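Side-chain contacts in twitching motility protein PilT (Aquifex aeolicus, PDB 2EYU), which drives retraction of the type IV pilus for twitching motility, probably powered by ATP hydrolysis in a P-loop ATPase domain such as the one in this fragment: residues Glu82-Ser86 and Phe87-Leu91; Glu111-Glu114 and Thr115-Ala119; Asp137-His140 and Arg141-Ile145; Thr189-Arg192 and Asn193-Arg196. The protein carries 1 engineered substitution. All blocks are in the same frame, centred on the assembly; numbering follows the deposited sequence.

Contacts 1 to 4 come in series along the chain. Contact 1 joins a loop to the start of helix 87-97; the others lie along helices 110-121, 135-144 and 189-197, with Ile145 at the uncertain end of helix 135-144. Successive centres lie 14, 14 and 16 Å apart, while contacts 1 and 4 are 34 Å apart. Each also touches the next: Leu91 CD1 packs on Thr112 O at 3.6 Å, Val113 lies beside Ile145, and Ile139 CD1 reaches Ile195 CD1 at 4.2 Å. Contacts 1 to 3 belong to the P-loop NTPase family region, whose parallel strands include 101-104 and 125-130. Neighbouring contacts thus pack on one another in sequence from helix 87-97 to helix 189-197.

Contact 1 (Glu82-Ser86 and Phe87-Leu91); sequences EDTKS and FADAL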
loop_
_atom_site.group_PDB
_atom_site.type_symbol
_atom_site.label_atom_id
_atom_site.label_comp_id
_atom_site.label_asym_id
_atom_site.label_seq_id
_atom_site.Cartn_x
_atom_site.Cartn_y
_atom_site.Cartn_z
ATOM N N GLU A 82 1.690 4.593 24.860
ATOM C CA GLU A 82 2.744 4.929 25.828
ATOM C C GLU A 82 3.432 6.208 25.378
ATOM O O GLU A 82 3.474 7.227 26.057
ATOM C CB GLU A 82 3.745 3.788 26.003
ATOM C CG GLU A 82 3.867 3.250 27.419
ATOM C CD GLU A 82 5.164 3.612 28.113
ATOM O OE1 GLU A 82 6.150 3.928 27.417
ATOM O OE2 GLU A 82 5.212 3.570 29.361
ATOM N N ASP A 83 3.988 6.171 24.168
ATOM C CA ASP A 83 4.582 7.396 23.631
ATOM C C ASP A 83 3.503 8.469 23.552
ATOM O O ASP A 83 3.506 9.392 24.380
ATOM C CB ASP A 83 5.254 7.109 22.292
ATOM C CG ASP A 83 5.623 5.654 22.110
ATOM O OD1 ASP A 83 6.799 5.344 21.826
ATOM O OD2 ASP A 83 4.734 4.780 22.240
ATOM N N THR A 84 2.557 8.387 22.616
ATOM C CA THR A 84 1.542 9.458 22.568
ATOM C C THR A 84 0.128 8.915 22.625
ATOM O O THR A 84 -0.106 7.934 23.344
ATOM C CB THR A 84 1.784 10.336 21.326
ATOM O OG1 THR A 84 0.713 11.267 21.157
ATOM C CG2 THR A 84 1.847 9.468 20.081
ATOM N N LYS A 85 -0.860 9.492 21.938
ATOM C CA LYS A 85 -2.242 9.062 22.142
ATOM C C LYS A 85 -3.045 8.863 20.868
ATOM O O LYS A 85 -3.618 7.787 20.651
ATOM C CB LYS A 85 -2.980 10.069 23.038
ATOM C CG LYS A 85 -3.068 11.490 22.513
ATOM C CD LYS A 85 -4.436 11.777 21.911
ATOM C CE LYS A 85 -4.435 13.096 21.104
ATOM N NZ LYS A 85 -5.826 13.605 20.886
ATOM N N SER A 86 -3.138 9.861 19.999
ATOM C CA SER A 86 -3.962 9.753 18.798
ATOM C C SER A 86 -3.079 9.772 17.556
ATOM O O SER A 86 -2.035 10.433 17.541
ATOM C CB SER A 86 -4.990 10.886 18.779
ATOM O OG SER A 86 -4.345 12.141 18.639
ATOM N N PHE A 87 -3.458 9.039 16.508
ATOM C CA PHE A 87 -2.608 9.048 15.317
ATOM C C PHE A 87 -2.505 10.474 14.783
ATOM O O PHE A 87 -1.450 10.936 14.354
ATOM C CB PHE A 87 -3.134 8.117 14.234
ATOM C CG PHE A 87 -2.597 6.697 14.263
ATOM C CD1 PHE A 87 -3.130 5.782 15.159
ATOM C CD2 PHE A 87 -1.588 6.289 13.409
ATOM C CE1 PHE A 87 -2.660 4.482 15.201
ATOM C CE2 PHE A 87 -1.109 4.992 13.454
ATOM C CZ PHE A 87 -1.644 4.082 14.352
ATOM N N ALA A 88 -3.642 11.171 14.821
ATOM C CA ALA A 88 -3.685 12.540 14.326
ATOM C C ALA A 88 -2.654 13.414 15.038
ATOM O O ALA A 88 -1.784 14.023 14.406
ATOM C CB ALA A 88 -5.082 13.125 14.489
ATOM N N ASP A 89 -2.787 13.463 16.358
ATOM C CA ASP A 89 -1.879 14.192 17.230
ATOM C C ASP A 89 -0.417 13.976 16.842
ATOM O O ASP A 89 0.241 14.908 16.390
ATOM C CB ASP A 89 -2.063 13.763 18.690
ATOM C CG ASP A 89 -1.765 14.920 19.633
ATOM O OD1 ASP A 89 -0.878 14.768 20.501
ATOM O OD2 ASP A 89 -2.417 15.968 19.494
ATOM N N ALA A 90 0.025 12.742 17.014
ATOM C CA ALA A 90 1.356 12.277 16.683
ATOM C C ALA A 90 1.724 12.544 15.237
ATOM O O ALA A 90 2.872 12.758 14.837
ATOM C CB ALA A 90 1.446 10.773 16.919
ATOM N N LEU A 91 0.708 12.507 14.365
ATOM C CA LEU A 91 1.142 12.694 12.966
ATOM C C LEU A 91 1.584 14.137 12.777
ATOM O O LEU A 91 2.665 14.438 12.265
ATOM C CB LEU A 91 0.015 12.279 12.049
ATOM C CG LEU A 91 0.343 11.409 10.840
ATOM C CD1 LEU A 91 -0.895 11.290 9.959
ATOM C CD2 LEU A 91 1.518 11.974 10.061
#
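Two first torsions bring loop and helix together: Thr84 chi1 of 172° sets OG1 anti to the backbone N and leaves CG2 between N and the carbonyl carbon, facing Ala90, and Ser86 chi1 of 66° sets OG beside the backbone N of Asp89. The result is an N-cap, with Ser86 immediately ahead of helix 87-97. Asp89 N donates to Ser86 OG at 3.1 Å, although OG sits too close to a neighbouring atom in the model and its exact place is less sure. Firmer evidence comes from the backbone, where Ala90 N donates to Ser86 O at 3.1 Å, nearly straight at 160°, and so closes the first helical turn. Thr84 adds an apolar touch: its methyl CG2 lies 3.4 Å from Ala90 CB, tighter than an ordinary carbon contact.

Lys85 bends at chi2 and crosses Asp89 at about a right angle. The touching atom is a methylene, with Lys85 CE 3.4 Å from Asp89 CB. The charged ends stay apart, Lys85 NZ being 4.4 Å from Asp89 OD2, so the attraction is probably weak and falls short of a salt bridge.

Phe87 and Leu91 turn to the protein instead, packing against Ile60, Val104 and Thr112 of two strands and helix 110-121. The Thr84 and Asp89 side chains slant across each other, and Thr84 OG1 stays 3.9 Å from Asp89 OD1.

Contact 2 (Glu111-Glu114 and Thr115-Ala119); sequences ETVE and TALRA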
loop_
_atom_site.group_PDB
_atom_site.type_symbol
_atom_site.label_atom_id
_atom_site.label_comp_id
_atom_site.label_asym_id
_atom_site.label_seq_id
_atom_site.Cartn_x
_atom_site.Cartn_y
_atom_site.Cartn_z
ATOM N N GLU A 111 -9.255 13.098 10.248
ATOM C CA GLU A 111 -8.131 13.954 10.624
ATOM C C GLU A 111 -6.793 13.340 10.233
ATOM O O GLU A 111 -5.906 14.068 9.776
ATOM C CB GLU A 111 -8.171 14.257 12.129
ATOM C CG GLU A 111 -9.560 14.653 12.616
ATOM C CD GLU A 111 -9.932 14.028 13.947
ATOM O OE1 GLU A 111 -9.432 14.505 14.991
ATOM O OE2 GLU A 111 -10.723 13.054 13.956
ATOM N N THR A 112 -6.629 12.038 10.422
ATOM C CA THR A 112 -5.379 11.349 10.151
ATOM C C THR A 112 -5.094 11.379 8.654
ATOM O O THR A 112 -4.019 11.710 8.179
ATOM C CB THR A 112 -5.405 9.854 10.521
ATOM O OG1 THR A 112 -5.602 9.702 11.924
ATOM C CG2 THR A 112 -4.058 9.219 10.163
ATOM N N VAL A 113 -6.146 10.988 7.940
ATOM C CA VAL A 113 -6.092 10.951 6.487
ATOM C C VAL A 113 -5.746 12.310 5.882
ATOM O O VAL A 113 -4.933 12.432 4.963
ATOM C CB VAL A 113 -7.462 10.527 5.930
ATOM C CG1 VAL A 113 -7.391 10.582 4.411
ATOM C CG2 VAL A 113 -7.855 9.136 6.380
ATOM N N GLU A 114 -6.404 13.355 6.383
ATOM C CA GLU A 114 -6.133 14.705 5.883
ATOM C C GLU A 114 -4.703 15.088 6.218
ATOM O O GLU A 114 -3.947 15.690 5.450
ATOM C CB GLU A 114 -7.106 15.737 6.453
ATOM C CG GLU A 114 -7.538 16.799 5.464
ATOM C CD GLU A 114 -6.402 17.509 4.760
ATOM O OE1 GLU A 114 -5.855 16.974 3.769
ATOM O OE2 GLU A 114 -6.051 18.630 5.187
ATOM N N THR A 115 -4.247 14.716 7.414
ATOM C CA THR A 115 -2.855 15.101 7.673
ATOM C C THR A 115 -1.924 14.288 6.784
ATOM O O THR A 115 -0.927 14.819 6.293
ATOM C CB THR A 115 -2.451 14.942 9.146
ATOM O OG1 THR A 115 -3.381 15.631 9.990
ATOM C CG2 THR A 115 -1.097 15.593 9.377
ATOM N N ALA A 116 -2.228 13.006 6.565
ATOM C CA ALA A 116 -1.366 12.211 5.717
ATOM C C ALA A 116 -1.201 12.827 4.321
ATOM O O ALA A 116 -0.096 12.794 3.792
ATOM C CB ALA A 116 -1.908 10.807 5.500
ATOM N N LEU A 117 -2.302 13.296 3.760
ATOM C CA LEU A 117 -2.321 13.906 2.430
ATOM C C LEU A 117 -1.463 15.155 2.396
ATOM O O LEU A 117 -0.779 15.459 1.424
ATOM C CB LEU A 117 -3.733 14.299 2.006
ATOM C CG LEU A 117 -4.668 13.259 1.409
ATOM C CD1 LEU A 117 -5.944 13.110 2.232
ATOM C CD2 LEU A 117 -5.044 13.638 -0.017
ATOM N N ARG A 118 -1.495 15.931 3.488
ATOM C CA ARG A 118 -0.699 17.167 3.376
ATOM C C ARG A 118 0.781 16.806 3.484
ATOM O O ARG A 118 1.606 17.350 2.733
ATOM C CB ARG A 118 -1.110 18.220 4.399
ATOM C CG ARG A 118 -2.452 18.874 4.077
ATOM C CD ARG A 118 -2.290 20.239 3.422
ATOM N NE ARG A 118 -2.863 20.270 2.075
ATOM C CZ ARG A 118 -4.167 20.362 1.838
ATOM N NH1 ARG A 118 -4.630 20.384 0.597
ATOM N NH2 ARG A 118 -5.011 20.429 2.871
ATOM N N ALA A 119 1.106 15.887 4.401
ATOM C CA ALA A 119 2.492 15.446 4.493
ATOM C C ALA A 119 3.011 14.967 3.139
ATOM O O ALA A 119 4.132 15.324 2.755
ATOM C CB ALA A 119 2.656 14.348 5.525
#
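From Glu111 to Ala119 the backbone is unbroken alpha helix, with the amides of Thr115, Ala116, Leu117 and Arg118 each bonded to the carbonyl four residues earlier; the shortest of these links joins Ala116 N to Thr112 O at 2.7 Å. The helix is the crossover of a beta-alpha-beta unit, between strands 101-104 and 125-130.

Thr115 adds a second bond to its own turn. With chi1 at -53°, its OG1 stands beside the backbone N, and the hydroxyl donates to Glu111 O at 3.0 Å. Thr115 N reaches the same oxygen, also at 3.0 Å, so one carbonyl accepts two hydrogen bonds, and the donors arrive from opposite faces of the carbonyl plane. This ties down the hydroxyl within the helix.

On another side, Val113 and Leu117 lie side by side and point the same way, with Val113 CG1 3.6 Å from Leu117 CD1. Val113 also meets Met107, Ile145 and Phe146, while Thr115 and Ala119 meet Leu95 of helix 87-97.

The outer face carries a salt bridge between Glu114 and Arg118. Both chains bend at chi2 and cross obliquely, and the carboxylate and guanidinium planes are 66° apart, which excludes a flat, two-pronged pairing. Arg118 also touches a crystal neighbour, so its pose may partly reflect the lattice. A single oxygen makes the close approach: Glu114 OE2 is 3.1 Å from Arg118 NH2, whereas Glu114 OE1 remains at 3.7 Å from that nitrogen.

Contact 3 (Asp137-His140 and Arg141-Ile145); sequences DTIH and RIVDI
Asp137 meets Arg141 through the backbone: Arg141 N donates to Asp137 O at 2.8 Å, and Arg141 CB rests 3.5 Å from the same oxygen. Beyond CB the arginine bends at chi2 and chi3 and leads away from the earlier turn.

Thr138 comes next, bonded through its carbonyl to Ile142 N at 3.1 Å. Ile142 chi1 of -74° keeps CG1 beside its own backbone N, which brings CG1 to 3.4 Å from Thr138 O. The Thr138 hydroxyl is engaged elsewhere, with Thr132 OG1 and Thr134 O, and lies near a probable Walker A loop without touching it.

Ile139 O accepts from Val143 N at 3.0 Å, the straightest of these backbone bonds at 167°. The Ile139 and Val143 branches barely meet, Ile139 CG2 to Val143 CG2 measuring 4.5 Å.

Last in the turn, His140 runs its side chain beside that of Asp144, both pointing the same way, but the ring and carboxylate planes are 72° apart. His140 ND1 is 4.0 Å from Asp144 OD1, too far for a direct bond, and the oxygen approaches the ring obliquely.

In the P-loop NTPase fold, this helix 135-144 follows strand 125-130, whose Leu130 touches Thr138, Arg141 and Ile142. Ile142 and Val143 pack against helix 151-161 at Leu158 and Val154, while Ile139 and His140 reach Leu200 of helix 200-209.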
loop_
_atom_site.group_PDB
_atom_site.type_symbol
_atom_site.label_atom_id
_atom_site.label_comp_id
_atom_site.label_asym_id
_atom_site.label_seq_id
_atom_site.Cartn_x
_atom_site.Cartn_y
_atom_site.Cartn_z
ATOM N N ASP A 137 -11.008 -0.299 -4.107
ATOM C CA ASP A 137 -11.765 0.023 -2.887
ATOM C C ASP A 137 -10.981 1.019 -2.043
ATOM O O ASP A 137 -11.518 1.805 -1.267
ATOM C CB ASP A 137 -12.039 -1.204 -2.021
ATOM C CG ASP A 137 -12.593 -2.378 -2.788
ATOM O OD1 ASP A 137 -12.363 -3.530 -2.356
ATOM O OD2 ASP A 137 -13.255 -2.147 -3.820
ATOM N N THR A 138 -9.666 0.897 -2.202
ATOM C CA THR A 138 -8.706 1.710 -1.452
ATOM C C THR A 138 -8.916 3.192 -1.724
ATOM O O THR A 138 -8.931 4.002 -0.796
ATOM C CB THR A 138 -7.277 1.263 -1.792
ATOM O OG1 THR A 138 -7.064 -0.006 -1.139
ATOM C CG2 THR A 138 -6.245 2.249 -1.269
ATOM N N ILE A 139 -9.113 3.451 -3.016
ATOM C CA ILE A 139 -9.333 4.825 -3.481
ATOM C C ILE A 139 -10.664 5.359 -3.009
ATOM O O ILE A 139 -10.805 6.502 -2.594
ATOM C CB ILE A 139 -9.220 4.901 -5.012
ATOM C CG1 ILE A 139 -7.819 4.525 -5.469
ATOM C CG2 ILE A 139 -9.650 6.275 -5.519
ATOM C CD1 ILE A 139 -7.676 4.297 -6.967
ATOM N N HIS A 140 -11.679 4.503 -3.039
ATOM C CA HIS A 140 -12.999 4.903 -2.562
ATOM C C HIS A 140 -13.059 5.136 -1.067
ATOM O O HIS A 140 -13.742 6.031 -0.549
ATOM C CB HIS A 140 -13.960 3.769 -2.944
ATOM C CG HIS A 140 -14.340 3.779 -4.392
ATOM N ND1 HIS A 140 -14.829 4.895 -5.035
ATOM C CD2 HIS A 140 -14.320 2.801 -5.319
ATOM C CE1 HIS A 140 -15.087 4.607 -6.297
ATOM N NE2 HIS A 140 -14.777 3.333 -6.494
ATOM N N ARG A 141 -12.350 4.316 -0.287
ATOM C CA ARG A 141 -12.334 4.544 1.154
ATOM C C ARG A 141 -11.662 5.866 1.478
ATOM O O ARG A 141 -12.110 6.658 2.311
ATOM C CB ARG A 141 -11.602 3.408 1.872
ATOM C CG ARG A 141 -11.257 3.701 3.321
ATOM C CD ARG A 141 -12.171 3.021 4.312
ATOM N NE ARG A 141 -12.367 1.602 4.110
ATOM C CZ ARG A 141 -12.012 0.586 4.884
ATOM N NH1 ARG A 141 -11.375 0.773 6.027
ATOM N NH2 ARG A 141 -12.294 -0.658 4.508
ATOM N N ILE A 142 -10.542 6.113 0.793
ATOM C CA ILE A 142 -9.807 7.345 1.055
ATOM C C ILE A 142 -10.699 8.535 0.717
ATOM O O ILE A 142 -10.859 9.434 1.536
ATOM C CB ILE A 142 -8.489 7.430 0.279
ATOM C CG1 ILE A 142 -7.392 6.511 0.828
ATOM C CG2 ILE A 142 -8.000 8.878 0.239
ATOM C CD1 ILE A 142 -7.221 6.719 2.327
ATOM N N VAL A 143 -11.296 8.542 -0.475
ATOM C CA VAL A 143 -12.076 9.714 -0.857
ATOM C C VAL A 143 -13.378 9.850 -0.079
ATOM O O VAL A 143 -13.734 10.936 0.385
ATOM C CB VAL A 143 -12.399 9.639 -2.366
ATOM C CG1 VAL A 143 -13.441 10.690 -2.728
ATOM C CG2 VAL A 143 -11.113 9.791 -3.155
ATOM N N ASP A 144 -14.106 8.747 0.045
ATOM C CA ASP A 144 -15.466 8.717 0.564
ATOM C C ASP A 144 -15.531 9.084 2.030
ATOM O O ASP A 144 -16.529 9.450 2.637
ATOM C CB ASP A 144 -16.069 7.311 0.388
ATOM C CG ASP A 144 -16.900 7.177 -0.871
ATOM O OD1 ASP A 144 -16.294 7.017 -1.952
ATOM O OD2 ASP A 144 -18.143 7.221 -0.758
ATOM N N ILE A 145 -14.372 8.969 2.697
ATOM C CA ILE A 145 -14.480 9.312 4.125
ATOM C C ILE A 145 -14.694 10.812 4.254
ATOM O O ILE A 145 -15.182 11.253 5.285
ATOM C CB ILE A 145 -13.249 8.814 4.874
ATOM C CG1 ILE A 145 -11.929 9.410 4.392
ATOM C CG2 ILE A 145 -13.205 7.289 4.810
ATOM C CD1 ILE A 145 -10.857 8.377 4.128
#

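Contact 4 (Thr189-Arg192 and Asn193-Arg196); sequences TAIR and NLIR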
loop_
_atom_site.group_PDB
_atom_site.type_symbol
_atom_site.label_atom_id
_atom_site.label_comp_id
_atom_site.label_asym_id
_atom_site.label_seq_id
_atom_site.Cartn_x
_atom_site.Cartn_y
_atom_site.Cartn_z
ATOM N N THR A 189 1.044 8.136 -16.312
ATOM C CA THR A 189 0.308 9.343 -16.690
ATOM C C THR A 189 -1.164 9.071 -16.990
ATOM O O THR A 189 -2.015 9.896 -16.644
ATOM C CB THR A 189 0.961 10.009 -17.917
ATOM O OG1 THR A 189 1.971 10.922 -17.482
ATOM C CG2 THR A 189 -0.090 10.804 -18.679
ATOM N N ALA A 190 -1.462 7.940 -17.604
ATOM C CA ALA A 190 -2.800 7.569 -18.044
ATOM C C ALA A 190 -3.764 7.315 -16.894
ATOM O O ALA A 190 -4.864 7.866 -16.953
ATOM C CB ALA A 190 -2.739 6.329 -18.923
ATOM N N ILE A 191 -3.369 6.510 -15.905
ATOM C CA ILE A 191 -4.215 6.273 -14.727
ATOM C C ILE A 191 -4.270 7.523 -13.860
ATOM O O ILE A 191 -5.278 7.790 -13.232
ATOM C CB ILE A 191 -3.733 5.078 -13.901
ATOM C CG1 ILE A 191 -2.221 4.857 -13.915
ATOM C CG2 ILE A 191 -4.385 3.765 -14.341
ATOM C CD1 ILE A 191 -1.866 3.421 -14.277
ATOM N N ARG A 192 -3.222 8.344 -13.803
ATOM C CA ARG A 192 -3.330 9.619 -13.080
ATOM C C ARG A 192 -4.484 10.434 -13.617
ATOM O O ARG A 192 -5.359 10.879 -12.901
ATOM C CB ARG A 192 -2.021 10.380 -13.218
ATOM C CG ARG A 192 -0.878 9.611 -12.576
ATOM C CD ARG A 192 0.187 10.578 -12.061
ATOM N NE ARG A 192 0.160 10.618 -10.618
ATOM C CZ ARG A 192 0.854 9.974 -9.706
ATOM N NH1 ARG A 192 1.799 9.102 -9.984
ATOM N NH2 ARG A 192 0.557 10.259 -8.443
ATOM N N ASN A 193 -4.486 10.598 -14.938
ATOM C CA ASN A 193 -5.592 11.266 -15.613
ATOM C C ASN A 193 -6.938 10.650 -15.275
ATOM O O ASN A 193 -7.899 11.304 -14.855
ATOM C CB ASN A 193 -5.317 11.161 -17.125
ATOM C CG ASN A 193 -6.600 11.369 -17.910
ATOM O OD1 ASN A 193 -6.946 12.508 -18.217
ATOM N ND2 ASN A 193 -7.310 10.288 -18.224
ATOM N N LEU A 194 -7.058 9.325 -15.453
ATOM C CA LEU A 194 -8.372 8.722 -15.184
ATOM C C LEU A 194 -8.797 8.901 -13.741
ATOM O O LEU A 194 -9.988 9.120 -13.487
ATOM C CB LEU A 194 -8.403 7.229 -15.538
ATOM C CG LEU A 194 -7.979 6.872 -16.961
ATOM C CD1 LEU A 194 -7.445 5.444 -16.989
ATOM C CD2 LEU A 194 -9.115 7.038 -17.948
ATOM N N ILE A 195 -7.874 8.851 -12.784
ATOM C CA ILE A 195 -8.282 9.163 -11.402
ATOM C C ILE A 195 -8.862 10.566 -11.286
ATOM O O ILE A 195 -9.839 10.840 -10.583
ATOM C CB ILE A 195 -7.081 8.948 -10.463
ATOM C CG1 ILE A 195 -6.687 7.476 -10.430
ATOM C CG2 ILE A 195 -7.336 9.480 -9.063
ATOM C CD1 ILE A 195 -5.641 7.118 -9.404
ATOM N N ARG A 196 -8.254 11.486 -12.014
ATOM C CA ARG A 196 -8.653 12.884 -12.109
ATOM C C ARG A 196 -10.098 13.025 -12.587
ATOM O O ARG A 196 -10.885 13.634 -11.864
ATOM C CB ARG A 196 -7.683 13.626 -13.040
ATOM C CG ARG A 196 -6.883 14.702 -12.336
ATOM C CD ARG A 196 -5.622 15.114 -13.058
ATOM N NE ARG A 196 -4.427 14.771 -12.274
ATOM C CZ ARG A 196 -3.282 14.385 -12.808
ATOM N NH1 ARG A 196 -3.187 14.288 -14.130
ATOM N NH2 ARG A 196 -2.243 14.083 -12.051
#
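Ile191 O accepts from Ile195 N at 2.8 Å, nearly straight at 167°, the shortest of the four backbone bonds that join these two turns. The same oxygen is covered by the Ile195 side chain: CG1 stands beside its own backbone N (chi1 -65°) and comes to 3.2 Å from Ile191 O. One residue further on, Arg196 N bonds to Arg192 O at 3.1 Å. Arg196 then bends at chi3 (-115°) and folds back, so that one face of its guanidinium lies over Arg192 O, offset toward the rim.

This alpha helix follows strand 179-185, at the antiparallel end of the mixed sheet, and packs on helices 151-161 and 200-209. Ile191 and Leu194 make an apolar patch, Ile191 CG2 to Leu194 CD1 4.4 Å, that faces Val203.

Arg192 gives NE to Ser159 O and NH2 to Leu162 O, while Arg196 bonds through NE to Ser159 OG and makes a cation-pi contact with Phe160. The carbonyls that hold Arg192 would probably offset some of the like-charge repulsion. Arg196 NH2 sits at the edge of the Arg192 guanidinium, near its plane and 4.5 Å from Arg192 NE, and touches Arg192 CB at 3.9 Å.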